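Predicted metal-dependent phosphohydrolase (Magnetospirillum magnetotacticum MS-1, PDB 3KH1) probably acts as a metal-dependent phosphohydrolase of the HD-domain family, possibly a 5'-deoxynucleotidase. Local coordinates at residues S45-I48 with A49-F53. Residues are numbered along the deposited sequence; the frame is centred on the assembly and turned at random. Where two conformers were deposited one is given.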
loop_
_atom_site.group_PDB
_atom_site.type_symbol
_atom_site.label_atom_id
_atom_site.label_comp_id
_atom_site.label_asym_id
_atom_site.label_seq_id
_atom_site.Cartn_x
_atom_site.Cartn_y
_atom_site.Cartn_z
ATOM N N SER A 45 -2.878 -0.072 4.741
ATOM C CA SER A 45 -2.726 -1.283 3.952
ATOM C C SER A 45 -1.288 -1.361 3.385
ATOM O O SER A 45 -0.733 -2.467 3.320
ATOM C CB SER A 45 -3.781 -1.374 2.863
ATOM O OG SER A 45 -5.027 -1.758 3.439
ATOM N N TRP A 46 -0.702 -0.248 2.926
ATOM C CA TRP A 46 0.717 -0.263 2.554
ATOM C C TRP A 46 1.551 -0.865 3.677
ATOM O O TRP A 46 2.399 -1.726 3.443
ATOM C CB TRP A 46 1.222 1.175 2.254
ATOM C CG TRP A 46 2.728 1.210 2.181
ATOM C CD1 TRP A 46 3.471 0.820 1.136
ATOM C CD2 TRP A 46 3.619 1.618 3.213
ATOM N NE1 TRP A 46 4.783 0.908 1.431
ATOM C CE2 TRP A 46 4.908 1.411 2.715
ATOM C CE3 TRP A 46 3.441 2.131 4.488
ATOM C CZ2 TRP A 46 6.049 1.660 3.461
ATOM C CZ3 TRP A 46 4.594 2.436 5.231
ATOM C CH2 TRP A 46 5.877 2.187 4.716
ATOM N N HIS A 47 1.350 -0.383 4.875
ATOM C CA HIS A 47 2.201 -0.746 5.979
ATOM C C HIS A 47 2.093 -2.198 6.335
ATOM O O HIS A 47 3.100 -2.894 6.486
ATOM C CB HIS A 47 1.832 0.124 7.179
ATOM C CG HIS A 47 2.929 0.318 8.184
ATOM N ND1 HIS A 47 2.756 1.127 9.280
ATOM C CD2 HIS A 47 4.184 -0.188 8.276
ATOM C CE1 HIS A 47 3.882 1.144 9.982
ATOM N NE2 HIS A 47 4.774 0.375 9.393
ATOM N N ILE A 48 0.870 -2.717 6.388
ATOM C CA ILE A 48 0.684 -4.127 6.768
ATOM C C ILE A 48 1.136 -5.065 5.660
ATOM O O ILE A 48 1.640 -6.134 5.926
ATOM C CB ILE A 48 -0.787 -4.529 7.078
ATOM C CG1 ILE A 48 -1.592 -3.483 7.864
ATOM C CG2 ILE A 48 -0.812 -5.863 7.852
ATOM C CD1 ILE A 48 -0.842 -2.904 9.081
ATOM N N ALA A 49 0.890 -4.698 4.397
ATOM C CA ALA A 49 1.393 -5.543 3.302
ATOM C C ALA A 49 2.911 -5.606 3.288
ATOM O O ALA A 49 3.483 -6.671 3.038
ATOM C CB ALA A 49 0.852 -5.048 1.940
ATOM N N THR A 50 3.574 -4.496 3.591
ATOM C CA THR A 50 5.015 -4.509 3.684
ATOM C C THR A 50 5.470 -5.401 4.863
ATOM O O THR A 50 6.406 -6.196 4.734
ATOM C CB THR A 50 5.542 -3.059 3.844
ATOM O OG1 THR A 50 5.079 -2.272 2.744
ATOM C CG2 THR A 50 7.053 -3.001 3.878
HETATM N N MSE A 51 4.759 -5.309 5.981
HETATM C CA MSE A 51 5.031 -6.187 7.128
HETATM C C MSE A 51 4.878 -7.668 6.775
HETATM O O MSE A 51 5.612 -8.493 7.294
HETATM C CB MSE A 51 4.086 -5.883 8.294
HETATM C CG MSE A 51 4.381 -4.573 9.001
HETATM SE SE MSE A 51 3.007 -3.973 10.206
HETATM C CE MSE A 51 3.137 -5.386 11.587
ATOM N N ALA A 52 3.917 -8.030 5.922
ATOM C CA ALA A 52 3.756 -9.424 5.502
ATOM C C ALA A 52 5.064 -9.964 4.923
ATOM O O ALA A 52 5.469 -11.054 5.254
ATOM C CB ALA A 52 2.578 -9.558 4.507
ATOM N N PHE A 53 5.680 -9.202 4.028
ATOM C CA PHE A 53 6.918 -9.635 3.432
ATOM C C PHE A 53 8.049 -9.640 4.450
ATOM O O PHE A 53 8.824 -10.574 4.523
ATOM C CB PHE A 53 7.266 -8.749 2.224
ATOM C CG PHE A 53 6.411 -9.003 1.034
ATOM C CD1 PHE A 53 6.482 -10.216 0.352
ATOM C CD2 PHE A 53 5.542 -8.038 0.595
ATOM C CE1 PHE A 53 5.686 -10.433 -0.746
ATOM C CE2 PHE A 53 4.744 -8.225 -0.547
ATOM C CZ PHE A 53 4.789 -9.425 -1.214
#
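Two successive turns of helix 41-54 of the HD domain, whose touching residues here are all buried, meet with Trp46 and Thr50 one turn apart on the side that faces the second subunit. Trp46 O takes two bonds from Thr50, one from N at 3.0 Å and one from OG1 at 2.8 Å, arriving from opposite faces of the carbonyl plane. Thr50 OG1 lies beside its own backbone N (chi1 -57°), the turn that lets the hydroxyl fold back onto the helix. Thr50 OG1 also sits over one face of the Trp46 indole, 3.4 Å above its plane and offset toward the rim, while the indole NE1 bonds to Leu73 O of the second subunit. A leucine in place of Trp46 would probably leave Leu73 O of the second subunit without the indole N-H and uncover the Thr50 hydroxyl at the interface. One step round the helix, the selenium of Met51 (a selenomethionine) lies 4.7 Å from the centroid of the His47 ring, a loose chalcogen-aromatic approach. His47 NE2 bonds to Val17 O of the second subunit. Thus the hydroxyl gives its proton to a carbonyl of its own helix, whereas the N-H of Trp46 and the imidazole of His47 tie this helix to its partner chain.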